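Local coordinates for NOL1/NOP2/sun family protein (Enterococcus faecium, PDB 3M4X) that probably methylates ribosomal RNA at carbon 5 of cytosine with S-adenosylmethionine as methyl donor, as do RsmF-type enzymes of the NOL1/NOP2/sun family, at residues P92-V97 against E293-A298; D182-G187 against Q210-E215; F237-N242 against T282-P287; I245-V250 against W273-G278; V255-I260 against A277-T282. One frame throughout, in Å; residues are numbered along the deposited sequence.

Overall arrangement
The five contacts show how a methyltransferase core is closed by pieces from 17 to 196 residues apart along the chain. Interaction 1 joins the ends of the longest loop, and the other four are nested inside it. Interaction 2 closes before interaction 3 opens, and interactions 4 and 5 lie within the loop that interaction 3 closes. Strand 295-302, antiparallel in the mixed sheet, links interaction 1 to 3 and 5 through its neighbours 283-285 and 255-258. Interactions 4 and 5, whose centres are 9 Å apart, share Ala-277 and Gly-278. The centres of interactions 1 and 2 are 15 Å apart. A hydrogen bond from Gln-210 NE2 to Glu-240 O joins interactions 2 and 3, tying helix 205-222 to the loop after strand 228-234.

Interaction 1 (P92-V97 against E293-A298); sequences PSAMIV and EGHFVA
Ser-93 carries the polar part of this contact, and its hydroxyl is directed at the start of the partner strand. OG sits between the backbone N and the carbonyl carbon (chi1 82°), from where it accepts two N-H groups of the opposing segment. ND1 of His-295 lies 3.2 Å from Ser-93 OG, while the bond from Gly-294 N to the same oxygen, 3.3 Å long, is weak. The imidazole does not aim squarely at its acceptor, since OG is 24° out of the ring plane. A carboxylate oxygen of Glu-91 also bonds this hydroxyl and may help to polarise the chain of bonds toward the histidine.

Ala-94 comes next, lying over a face of that imidazole: its CA is 3.9 Å from the ring centroid in a CH-pi contact, and its CB is 3.7 Å from His-295 CE1. NE2 of the ring is buried without a polar partner in the model.

The strand being met, 295-302, is the reversed strand of the Rossmann-like methyltransferase sheet, hydrogen-bonded to strands 228-234 and 283-285. Against it Ile-96 turns its CG2 branch toward CG2 of Val-297, although a clash in the model leaves the exact fit doubtful. Val-97, in the first turn of helix 95-101, presents CG2 to two residues at once, 3.6 Å from CG2 of Val-297 and 3.7 Å from CD2 of His-295, its side chain crossing the histidine at about a right angle.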
# COMPACT_ATOMS: atom_id res chain seq x y z
N PRO A 92 -0.94 13.32 -4.55
CA PRO A 92 0.47 13.63 -4.82
C PRO A 92 1.40 13.82 -3.63
O PRO A 92 2.52 13.30 -3.67
CB PRO A 92 0.38 14.89 -5.67
CG PRO A 92 -0.86 14.65 -6.47
CD PRO A 92 -1.83 13.98 -5.52
N SER A 93 0.98 14.52 -2.58
CA SER A 93 1.89 14.69 -1.45
C SER A 93 1.99 13.41 -0.61
O SER A 93 3.02 13.14 0.00
CB SER A 93 1.53 15.91 -0.59
OG SER A 93 0.48 15.64 0.32
N ALA A 94 0.92 12.63 -0.59
CA ALA A 94 0.93 11.36 0.13
C ALA A 94 2.00 10.41 -0.42
O ALA A 94 2.56 9.59 0.30
CB ALA A 94 -0.45 10.71 0.08
N MSE A 95 2.30 10.54 -1.71
CA MSE A 95 3.31 9.68 -2.34
C MSE A 95 4.69 9.88 -1.72
O MSE A 95 5.58 9.04 -1.89
CB MSE A 95 3.39 9.94 -3.83
CG MSE A 95 2.12 9.64 -4.60
SE MSE A 95 2.48 9.92 -6.51
CE MSE A 95 0.65 9.80 -7.19
N ILE A 96 4.88 11.00 -1.03
CA ILE A 96 6.19 11.32 -0.47
C ILE A 96 6.58 10.29 0.58
O ILE A 96 7.76 9.99 0.76
CB ILE A 96 6.22 12.73 0.16
CG1 ILE A 96 7.66 13.18 0.41
CG2 ILE A 96 5.43 12.76 1.47
CD1 ILE A 96 8.51 13.17 -0.81
N VAL A 97 5.59 9.74 1.25
CA VAL A 97 5.84 8.86 2.38
C VAL A 97 6.48 7.57 1.91
O VAL A 97 7.55 7.18 2.40
CB VAL A 97 4.52 8.59 3.13
CG1 VAL A 97 4.75 7.61 4.25
CG2 VAL A 97 3.96 9.90 3.66
N GLU A 293 -1.32 18.32 -1.08
CA GLU A 293 -2.25 18.75 -0.05
C GLU A 293 -1.62 19.18 1.27
O GLU A 293 -2.09 20.12 1.92
CB GLU A 293 -3.30 17.67 0.17
CG GLU A 293 -4.21 17.52 -1.04
CD GLU A 293 -4.86 18.84 -1.43
OE1 GLU A 293 -4.64 19.32 -2.56
OE2 GLU A 293 -5.57 19.41 -0.58
N GLY A 294 -0.56 18.49 1.68
CA GLY A 294 0.04 18.77 2.96
C GLY A 294 0.43 17.49 3.67
O GLY A 294 -0.40 16.61 3.91
N HIS A 295 1.71 17.39 4.01
CA HIS A 295 2.24 16.21 4.66
C HIS A 295 3.47 16.56 5.47
O HIS A 295 4.17 17.55 5.20
CB HIS A 295 2.57 15.13 3.62
CG HIS A 295 1.65 13.95 3.66
ND1 HIS A 295 0.47 13.89 2.94
CD2 HIS A 295 1.72 12.78 4.35
CE1 HIS A 295 -0.14 12.74 3.18
NE2 HIS A 295 0.60 12.05 4.03
N PHE A 296 3.72 15.75 6.49
CA PHE A 296 4.97 15.78 7.22
C PHE A 296 5.57 14.38 7.15
O PHE A 296 4.86 13.40 7.34
CB PHE A 296 4.70 16.17 8.68
CG PHE A 296 5.91 16.14 9.56
CD1 PHE A 296 6.81 17.20 9.55
CD2 PHE A 296 6.13 15.07 10.42
CE1 PHE A 296 7.93 17.18 10.37
CE2 PHE A 296 7.24 15.05 11.25
CZ PHE A 296 8.14 16.10 11.23
N VAL A 297 6.87 14.28 6.87
CA VAL A 297 7.55 12.99 6.89
C VAL A 297 8.93 13.06 7.53
O VAL A 297 9.65 14.03 7.35
CB VAL A 297 7.75 12.38 5.48
CG1 VAL A 297 8.32 10.97 5.61
CG2 VAL A 297 6.45 12.32 4.76
N ALA A 298 9.29 12.01 8.26
CA ALA A 298 10.60 11.92 8.88
C ALA A 298 11.14 10.49 8.77
O ALA A 298 10.38 9.51 8.86
CB ALA A 298 10.53 12.36 10.35

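Interaction 2 (D182-G187 against Q210-E215); sequences DAPCSG and QKRQQE
Ala-183 and Gln-213 make the closest apolar approach, the methyl CB of the alanine resting 3.6 Å from CG of the glutamine. This CG lies beside the backbone N of its own residue, anti to the carbonyl carbon (chi1 -85°), and the chain then bends at the second torsion, which carries the amide away from the helix and in toward the loop.

A looser contact involves the guanidinium group of Arg-212. Its chain runs extended from CG to NE and crosses the ring of Pro-184 at about a right angle, bringing NH1 to 4.1 Å from Pro-184 CG at the more exposed rim of the contact.

Polar matters are less certain. The amide of Gln-213 ends beside the carbonyl of Pro-184 and CB of Cys-185, but it is probably turned over in the model, so its bonding cannot be read from the atoms as placed. Tyr-232, Glu-241 and Ile-245 also pack on this glutamine, while Ser-186 is hydrogen-bonded to Thr-236.

The loop follows strand 176-182 and has the sequence Asp-Ala-Pro-Cys-Ser-Gly, characteristic of motif IV of RNA cytosine-5 methyltransferases; here helix 205-222 lies against the motif's alanine and proline.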
# COMPACT_ATOMS: atom_id res chain seq x y z
N ASP A 182 2.23 5.90 9.22
CA ASP A 182 1.44 7.03 8.74
C ASP A 182 0.35 7.22 9.79
O ASP A 182 -0.71 6.63 9.72
CB ASP A 182 0.88 6.69 7.36
CG ASP A 182 -0.09 7.72 6.83
OD1 ASP A 182 0.14 8.94 7.00
OD2 ASP A 182 -1.08 7.29 6.22
N ALA A 183 0.66 8.03 10.79
CA ALA A 183 -0.12 8.07 12.02
C ALA A 183 -1.46 8.77 11.89
O ALA A 183 -1.56 9.79 11.21
CB ALA A 183 0.69 8.72 13.13
N PRO A 184 -2.48 8.24 12.56
CA PRO A 184 -3.73 9.00 12.65
C PRO A 184 -3.35 10.35 13.21
O PRO A 184 -2.53 10.42 14.14
CB PRO A 184 -4.56 8.23 13.68
CG PRO A 184 -3.93 6.87 13.77
CD PRO A 184 -2.48 7.06 13.45
N CYS A 185 -3.91 11.41 12.64
CA CYS A 185 -3.51 12.76 13.03
C CYS A 185 -4.69 13.73 12.89
O CYS A 185 -5.78 13.32 12.49
CB CYS A 185 -2.31 13.20 12.18
SG CYS A 185 -2.43 12.70 10.44
N SER A 186 -4.48 15.01 13.20
CA SER A 186 -5.59 15.98 13.22
C SER A 186 -6.20 16.27 11.85
O SER A 186 -7.34 16.75 11.76
CB SER A 186 -5.22 17.27 13.96
OG SER A 186 -3.97 17.79 13.54
N GLY A 187 -5.46 15.98 10.78
CA GLY A 187 -6.01 16.03 9.44
C GLY A 187 -6.21 17.42 8.85
O GLY A 187 -7.17 17.67 8.12
N GLN A 210 -1.32 13.90 19.35
CA GLN A 210 0.06 13.74 19.81
C GLN A 210 0.21 12.56 20.76
O GLN A 210 1.10 11.73 20.57
CB GLN A 210 0.55 15.02 20.49
CG GLN A 210 2.01 14.95 20.91
CD GLN A 210 2.41 16.13 21.77
OE1 GLN A 210 1.93 16.27 22.90
NE2 GLN A 210 3.30 16.97 21.26
N LYS A 211 -0.65 12.47 21.76
CA LYS A 211 -0.58 11.37 22.73
C LYS A 211 -0.81 10.01 22.06
O LYS A 211 -0.17 9.02 22.42
CB LYS A 211 -1.58 11.57 23.87
CG LYS A 211 -1.45 12.89 24.58
CD LYS A 211 -2.52 13.06 25.68
CE LYS A 211 -2.04 14.01 26.78
NZ LYS A 211 -3.05 14.15 27.87
N ARG A 212 -1.73 9.96 21.11
CA ARG A 212 -2.00 8.70 20.43
C ARG A 212 -0.81 8.33 19.56
O ARG A 212 -0.43 7.15 19.45
CB ARG A 212 -3.29 8.78 19.62
CG ARG A 212 -4.06 7.46 19.57
CD ARG A 212 -5.38 7.59 18.79
NE ARG A 212 -6.20 6.38 18.89
CZ ARG A 212 -6.86 5.83 17.86
NH1 ARG A 212 -6.79 6.38 16.66
NH2 ARG A 212 -7.58 4.73 18.05
N GLN A 213 -0.19 9.33 18.95
CA GLN A 213 0.97 9.10 18.12
C GLN A 213 2.08 8.44 18.94
O GLN A 213 2.73 7.50 18.49
CB GLN A 213 1.44 10.41 17.47
CG GLN A 213 0.70 10.71 16.17
CD GLN A 213 0.28 12.16 16.03
OE1 GLN A 213 -0.71 12.47 15.36
NE2 GLN A 213 1.02 13.05 16.67
N GLN A 214 2.26 8.93 20.16
CA GLN A 214 3.29 8.42 21.05
C GLN A 214 3.03 6.98 21.41
O GLN A 214 3.95 6.18 21.49
CB GLN A 214 3.36 9.29 22.31
CG GLN A 214 3.93 10.67 22.05
CD GLN A 214 3.87 11.58 23.27
OE1 GLN A 214 4.59 12.57 23.36
NE2 GLN A 214 3.00 11.25 24.21
N GLU A 215 1.77 6.64 21.64
CA GLU A 215 1.41 5.26 21.96
C GLU A 215 1.67 4.30 20.80
O GLU A 215 2.19 3.19 21.00
CB GLU A 215 -0.06 5.19 22.39
CG GLU A 215 -0.33 5.86 23.73
CD GLU A 215 -1.72 6.48 23.82
OE1 GLU A 215 -2.65 5.97 23.16
OE2 GLU A 215 -1.87 7.49 24.55

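Interaction 3 (F237-N242 against T282-P287); sequences FAPEEN and TIRIWP
The backbone oxygen of Phe-237 is gripped by both terminal nitrogens of Arg-284. NH2 donates to Phe-237 O over 2.9 Å with an N-H...O angle of 151°, and NH1 donates to that same oxygen over 3.0 Å. The fork is end-on, with the acceptor in the guanidinium plane, and the two bonds together help fix the group's rotation. Asn-242 brings OD1 over one face of the guanidinium, 3.5 Å from Arg-284 NH2, but the angle is too poor for a hydrogen bond. A salt bridge from NE to Glu-243 engages the remaining nitrogen and probably balances part of the arginine's charge in this buried contact.

The ring of Phe-237 extends the grip. It is nearly parallel to the six-membered ring of Trp-286 (planes at 2°), yet the two are slid apart with centroids 5.2 Å from each other and barely overlap. Contact falls on Phe-237 CD2, 3.6 Å from Trp-286 CZ3. Farther out, Phe-237 CZ is 3.6 Å from CG of Pro-287.

Phe-27 meets both aromatic rings edge-to-face, and helix 10-20 packs alongside through Tyr-16 and Leu-20. Within the Rossmann-like methyltransferase domain, the arginine leaves strand 283-285, which pairs with strand 295-302, to hold the loop leading into helix 243-252.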
# COMPACT_ATOMS: atom_id res chain seq x y z
N PHE A 237 -0.52 19.75 9.80
CA PHE A 237 0.52 20.77 9.86
C PHE A 237 1.02 21.01 11.28
O PHE A 237 2.08 21.60 11.48
CB PHE A 237 0.00 22.10 9.27
CG PHE A 237 -0.46 22.00 7.85
CD1 PHE A 237 -1.82 22.10 7.54
CD2 PHE A 237 0.44 21.80 6.82
CE1 PHE A 237 -2.25 22.00 6.22
CE2 PHE A 237 0.01 21.69 5.50
CZ PHE A 237 -1.34 21.79 5.20
N ALA A 238 0.27 20.55 12.27
CA ALA A 238 0.57 20.90 13.66
C ALA A 238 1.96 20.47 14.11
O ALA A 238 2.36 19.31 13.92
CB ALA A 238 -0.49 20.34 14.61
N PRO A 239 2.72 21.41 14.69
CA PRO A 239 3.99 21.07 15.35
C PRO A 239 3.78 19.96 16.36
O PRO A 239 4.62 19.08 16.47
CB PRO A 239 4.36 22.37 16.08
CG PRO A 239 3.74 23.46 15.20
CD PRO A 239 2.45 22.86 14.71
N GLU A 240 2.67 20.01 17.10
CA GLU A 240 2.44 19.04 18.17
C GLU A 240 2.50 17.60 17.65
O GLU A 240 2.88 16.70 18.39
CB GLU A 240 1.11 19.30 18.89
CG GLU A 240 1.06 20.63 19.68
CD GLU A 240 0.78 21.84 18.78
OE1 GLU A 240 0.60 21.66 17.56
OE2 GLU A 240 0.73 22.97 19.30
N GLU A 241 2.16 17.40 16.38
CA GLU A 241 2.13 16.06 15.79
C GLU A 241 3.32 15.74 14.88
O GLU A 241 3.48 14.61 14.45
CB GLU A 241 0.83 15.86 15.01
CG GLU A 241 -0.38 15.96 15.89
CD GLU A 241 -1.64 16.13 15.10
OE1 GLU A 241 -2.11 17.28 14.97
OE2 GLU A 241 -2.14 15.11 14.59
N ASN A 242 4.14 16.75 14.61
CA ASN A 242 5.26 16.61 13.71
C ASN A 242 6.60 16.79 14.42
O ASN A 242 7.16 15.82 14.94
CB ASN A 242 5.12 17.60 12.55
CG ASN A 242 3.83 17.40 11.74
OD1 ASN A 242 3.40 18.29 11.01
ND2 ASN A 242 3.21 16.23 11.89
N THR A 282 13.84 16.72 8.32
CA THR A 282 12.47 16.27 8.10
C THR A 282 11.81 17.14 7.02
O THR A 282 12.28 18.23 6.72
CB THR A 282 11.66 16.24 9.42
OG1 THR A 282 11.38 17.57 9.85
CG2 THR A 282 12.46 15.50 10.52
N ILE A 283 10.73 16.63 6.44
CA ILE A 283 10.15 17.22 5.24
C ILE A 283 8.75 17.74 5.49
O ILE A 283 7.91 17.03 6.03
CB ILE A 283 10.00 16.18 4.12
CG1 ILE A 283 11.36 15.77 3.56
CG2 ILE A 283 9.09 16.70 3.01
CD1 ILE A 283 11.24 14.65 2.52
N ARG A 284 8.51 18.97 5.07
CA ARG A 284 7.16 19.52 5.10
C ARG A 284 6.67 19.80 3.70
O ARG A 284 7.42 20.24 2.83
CB ARG A 284 7.09 20.79 5.96
CG ARG A 284 6.82 20.51 7.44
CD ARG A 284 6.85 21.79 8.26
NE ARG A 284 6.47 21.57 9.65
CZ ARG A 284 5.21 21.56 10.11
NH1 ARG A 284 4.19 21.77 9.29
NH2 ARG A 284 4.98 21.34 11.40
N ILE A 285 5.39 19.55 3.48
CA ILE A 285 4.76 19.93 2.23
C ILE A 285 3.64 20.91 2.56
O ILE A 285 2.68 20.57 3.25
CB ILE A 285 4.27 18.69 1.46
CG1 ILE A 285 5.46 17.85 1.02
CG2 ILE A 285 3.45 19.11 0.24
CD1 ILE A 285 5.10 16.56 0.37
N TRP A 286 3.80 22.15 2.09
CA TRP A 286 2.82 23.20 2.32
C TRP A 286 2.06 23.46 1.02
O TRP A 286 2.67 23.57 -0.05
CB TRP A 286 3.51 24.50 2.75
CG TRP A 286 4.22 24.50 4.10
CD1 TRP A 286 5.57 24.41 4.33
CD2 TRP A 286 3.61 24.67 5.40
NE1 TRP A 286 5.83 24.48 5.68
CE2 TRP A 286 4.65 24.65 6.36
CE3 TRP A 286 2.29 24.84 5.84
CZ2 TRP A 286 4.40 24.77 7.73
CZ3 TRP A 286 2.05 24.96 7.20
CH2 TRP A 286 3.10 24.93 8.13
N PRO A 287 0.72 23.57 1.10
CA PRO A 287 -0.12 23.71 -0.10
C PRO A 287 0.12 25.03 -0.84
O PRO A 287 -0.07 25.11 -2.05
CB PRO A 287 -1.55 23.69 0.47
CG PRO A 287 -1.43 23.29 1.91
CD PRO A 287 -0.05 23.63 2.35

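Interaction 4 (I245-V250 against W273-G278); sequences IISWLV and WGSVAG
Ser-247 accepts the single hydrogen bond between the two segments, from the backbone N of Ser-275. It is 2.9 Å long from Ser-275 N to Ser-247 OG and fairly straight, with an N-H...O angle of 164°. The hydroxyl stands beside its own backbone N (chi1 -57°) and is also hydrogen-bonded to the carbonyl oxygen of Glu-243 one turn earlier, so OG links the helix to the loop. Ser-275 has a polar partner of its own, Glu-251, which bonds its hydroxyl and adds a second tie between loop and helix.

Helix 243-252 is the connecting helix of a beta-alpha-beta crossover. It leads from strand 228-234 to strand 255-258, which run parallel to each other with the antiparallel strand 295-302 between them. The loop 273-278 lies along the outer part of this helix, while Ile-246 and Leu-249 face the sheet.

Van der Waals contacts complete the join. Gly-274, which has no side chain, passes close to the serine, with CA 3.4 Å from Ser-247 OG. CB of Ser-247 is equally near the hydroxyl of Ser-275, 3.4 Å from its OG. Val-276 then points both methyls at the helix: CG2 lies 3.8 Å from Ser-247 CA, and CG1 is 3.9 Å from CG1 of Val-250, the two valines meeting at a slant near the surface.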
# COMPACT_ATOMS: atom_id res chain seq x y z
N ILE A 245 6.72 15.39 18.00
CA ILE A 245 6.79 13.93 17.98
C ILE A 245 8.21 13.42 17.68
O ILE A 245 8.71 12.52 18.35
CB ILE A 245 5.80 13.33 16.97
CG1 ILE A 245 4.39 13.34 17.54
CG2 ILE A 245 6.19 11.89 16.62
CD1 ILE A 245 4.27 12.63 18.89
N ILE A 246 8.87 14.00 16.67
CA ILE A 246 10.25 13.65 16.37
C ILE A 246 11.24 13.98 17.51
O ILE A 246 12.18 13.23 17.76
CB ILE A 246 10.74 14.30 15.06
CG1 ILE A 246 9.73 14.06 13.94
CG2 ILE A 246 12.10 13.74 14.67
CD1 ILE A 246 9.47 12.60 13.68
N SER A 247 11.02 15.10 18.19
CA SER A 247 11.85 15.46 19.34
C SER A 247 11.67 14.42 20.42
O SER A 247 12.62 13.91 20.97
CB SER A 247 11.44 16.84 19.89
OG SER A 247 11.52 17.82 18.88
N TRP A 248 10.41 14.15 20.74
CA TRP A 248 10.05 13.14 21.71
C TRP A 248 10.73 11.80 21.39
O TRP A 248 11.28 11.15 22.29
CB TRP A 248 8.53 12.99 21.76
CG TRP A 248 8.07 11.92 22.70
CD1 TRP A 248 7.91 12.04 24.05
CD2 TRP A 248 7.71 10.57 22.36
NE1 TRP A 248 7.47 10.85 24.57
CE2 TRP A 248 7.34 9.93 23.56
CE3 TRP A 248 7.67 9.85 21.16
CZ2 TRP A 248 6.92 8.60 23.60
CZ3 TRP A 248 7.25 8.53 21.19
CH2 TRP A 248 6.89 7.92 22.41
N LEU A 249 10.69 11.38 20.12
CA LEU A 249 11.39 10.16 19.70
C LEU A 249 12.89 10.23 20.01
O LEU A 249 13.45 9.31 20.58
CB LEU A 249 11.19 9.89 18.21
CG LEU A 249 9.88 9.25 17.76
CD1 LEU A 249 9.77 9.16 16.23
CD2 LEU A 249 9.75 7.89 18.39
N VAL A 250 13.52 11.33 19.60
CA VAL A 250 14.96 11.51 19.78
C VAL A 250 15.36 11.62 21.26
O VAL A 250 16.45 11.21 21.66
CB VAL A 250 15.47 12.77 19.03
CG1 VAL A 250 16.91 13.10 19.44
CG2 VAL A 250 15.35 12.57 17.53
N TRP A 273 10.17 24.66 16.02
CA TRP A 273 8.96 23.94 16.44
C TRP A 273 9.25 22.65 17.20
O TRP A 273 8.33 21.96 17.64
CB TRP A 273 8.05 23.67 15.24
CG TRP A 273 7.47 24.91 14.65
CD1 TRP A 273 7.47 26.17 15.21
CD2 TRP A 273 6.80 25.04 13.40
NE1 TRP A 273 6.84 27.05 14.38
CE2 TRP A 273 6.42 26.39 13.25
CE3 TRP A 273 6.48 24.14 12.37
CZ2 TRP A 273 5.74 26.87 12.13
CZ3 TRP A 273 5.81 24.62 11.25
CH2 TRP A 273 5.45 25.97 11.14
N GLY A 274 10.53 22.32 17.38
CA GLY A 274 10.91 21.12 18.10
C GLY A 274 11.84 21.42 19.26
O GLY A 274 11.96 22.58 19.68
N SER A 275 12.50 20.40 19.79
CA SER A 275 13.47 20.61 20.86
C SER A 275 14.75 19.81 20.70
O SER A 275 15.49 19.63 21.66
CB SER A 275 12.85 20.33 22.23
OG SER A 275 12.40 19.00 22.36
N VAL A 276 15.04 19.32 19.49
CA VAL A 276 16.28 18.60 19.25
C VAL A 276 16.90 19.05 17.94
O VAL A 276 16.24 19.70 17.15
CB VAL A 276 16.07 17.06 19.22
CG1 VAL A 276 15.40 16.59 20.49
CG2 VAL A 276 15.23 16.65 17.98
N ALA A 277 18.16 18.71 17.73
CA ALA A 277 18.85 19.05 16.49
C ALA A 277 18.32 18.22 15.33
O ALA A 277 17.61 17.24 15.54
CB ALA A 277 20.35 18.81 16.66
N GLY A 278 18.67 18.63 14.11
CA GLY A 278 18.43 17.85 12.91
C GLY A 278 17.05 17.90 12.28
O GLY A 278 16.80 17.24 11.27

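Interaction 5 (V255-I260 against A277-T282); sequences VTIEEI and AGLEKT
Ile-257 throws its longer branch across to the loop because CG1 lies beside the backbone N (chi1 -52°) and the chain then runs extended to CD1. Lys-281 sends back a likewise extended chain. The contact thus sets a 3-10 turn, residues 279-281, against strand 255-258 of the Rossmann-like methyltransferase sheet, which pairs with strand 295-302.

CD1 of Ile-257 ends 3.6 Å from CD1 of Leu-279 and 3.3 Å from the carbonyl oxygen of Ala-277, while its CG2 branch rests 3.6 Å from the carbonyl oxygen of Gly-278 and also touches CB of Lys-281. Ile-246 and Val-250 of helix 243-252 also pack on this isoleucine. The aliphatic part of Lys-281 runs past Glu-259, with CD 4.2 Å from the glutamate CG, but their charged ends stay apart: Glu-259 OE2 and Lys-281 NZ are separated by 5.8 Å.

Water joins the backbones where direct bonds are absent. One molecule accepts from Ile-260 N and donates to Lys-281 O, the latter over 2.7 Å.

The turn is also braced from within: Thr-282 N and Thr-282 OG1 both donate to the carbonyl oxygen of Leu-279, the hydroxyl over 2.7 Å from OG1 to O and in the carbonyl plane.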
# COMPACT_ATOMS: atom_id res chain seq x y z
N VAL A 255 17.54 6.87 18.71
CA VAL A 255 17.27 7.04 17.29
C VAL A 255 17.95 8.29 16.72
O VAL A 255 18.08 9.30 17.40
CB VAL A 255 15.76 7.15 17.01
CG1 VAL A 255 15.05 5.86 17.40
CG2 VAL A 255 15.16 8.37 17.75
N THR A 256 18.36 8.22 15.45
CA THR A 256 18.97 9.35 14.79
C THR A 256 18.07 9.82 13.65
O THR A 256 17.48 9.00 12.94
CB THR A 256 20.36 9.01 14.24
OG1 THR A 256 20.29 7.78 13.52
CG2 THR A 256 21.37 8.85 15.38
N ILE A 257 17.95 11.13 13.49
CA ILE A 257 17.23 11.69 12.36
C ILE A 257 18.08 11.55 11.11
O ILE A 257 19.27 11.86 11.11
CB ILE A 257 16.89 13.20 12.54
CG1 ILE A 257 16.19 13.46 13.88
CG2 ILE A 257 16.04 13.70 11.37
CD1 ILE A 257 15.74 14.93 14.08
N GLU A 258 17.47 11.10 10.03
CA GLU A 258 18.21 10.79 8.82
C GLU A 258 17.75 11.63 7.62
O GLU A 258 16.62 12.14 7.57
CB GLU A 258 18.05 9.29 8.52
CG GLU A 258 19.34 8.58 8.16
CD GLU A 258 20.21 8.30 9.36
OE1 GLU A 258 19.68 8.09 10.47
OE2 GLU A 258 21.45 8.27 9.19
N GLU A 259 18.64 11.78 6.65
CA GLU A 259 18.32 12.51 5.44
C GLU A 259 17.40 11.70 4.54
O GLU A 259 17.47 10.47 4.51
CB GLU A 259 19.59 12.89 4.69
CG GLU A 259 20.50 13.75 5.54
CD GLU A 259 21.51 14.53 4.72
OE1 GLU A 259 21.92 14.03 3.64
OE2 GLU A 259 21.89 15.64 5.15
N ILE A 260 16.53 12.40 3.82
CA ILE A 260 15.65 11.79 2.85
C ILE A 260 15.99 12.35 1.48
O ILE A 260 15.51 13.42 1.11
CB ILE A 260 14.19 12.11 3.18
CG1 ILE A 260 13.82 11.54 4.56
CG2 ILE A 260 13.26 11.57 2.06
CD1 ILE A 260 12.46 11.99 5.11
N ALA A 277 18.16 18.71 17.73
CA ALA A 277 18.85 19.05 16.49
C ALA A 277 18.32 18.22 15.33
O ALA A 277 17.61 17.24 15.54
CB ALA A 277 20.35 18.81 16.66
N GLY A 278 18.67 18.63 14.11
CA GLY A 278 18.43 17.85 12.91
C GLY A 278 17.05 17.90 12.28
O GLY A 278 16.80 17.24 11.27
N LEU A 279 16.15 18.67 12.88
CA LEU A 279 14.77 18.75 12.42
C LEU A 279 14.62 19.23 10.96
O LEU A 279 13.64 18.93 10.28
CB LEU A 279 13.98 19.65 13.36
CG LEU A 279 13.06 18.99 14.40
CD1 LEU A 279 13.21 17.48 14.47
CD2 LEU A 279 13.21 19.62 15.79
N GLU A 280 15.61 19.98 10.48
CA GLU A 280 15.59 20.47 9.12
C GLU A 280 15.66 19.33 8.11
O GLU A 280 15.36 19.51 6.93
CB GLU A 280 16.76 21.44 8.90
CG GLU A 280 18.14 20.79 8.99
CD GLU A 280 18.66 20.65 10.43
OE1 GLU A 280 17.96 21.04 11.39
OE2 GLU A 280 19.80 20.17 10.58
N LYS A 281 16.08 18.15 8.57
CA LYS A 281 16.17 16.96 7.73
C LYS A 281 14.82 16.30 7.54
O LYS A 281 14.68 15.40 6.72
CB LYS A 281 17.12 15.93 8.36
CG LYS A 281 18.57 16.35 8.43
CD LYS A 281 19.36 15.31 9.23
CE LYS A 281 20.65 15.91 9.78
NZ LYS A 281 21.22 15.06 10.85
N THR A 282 13.84 16.72 8.32
CA THR A 282 12.47 16.27 8.10
C THR A 282 11.81 17.14 7.02
O THR A 282 12.28 18.23 6.72
CB THR A 282 11.66 16.24 9.42
OG1 THR A 282 11.38 17.57 9.85
CG2 THR A 282 12.46 15.50 10.52
O HOH W 1 14.03 12.71 8.24
O HOH W 2 16.15 15.34 4.48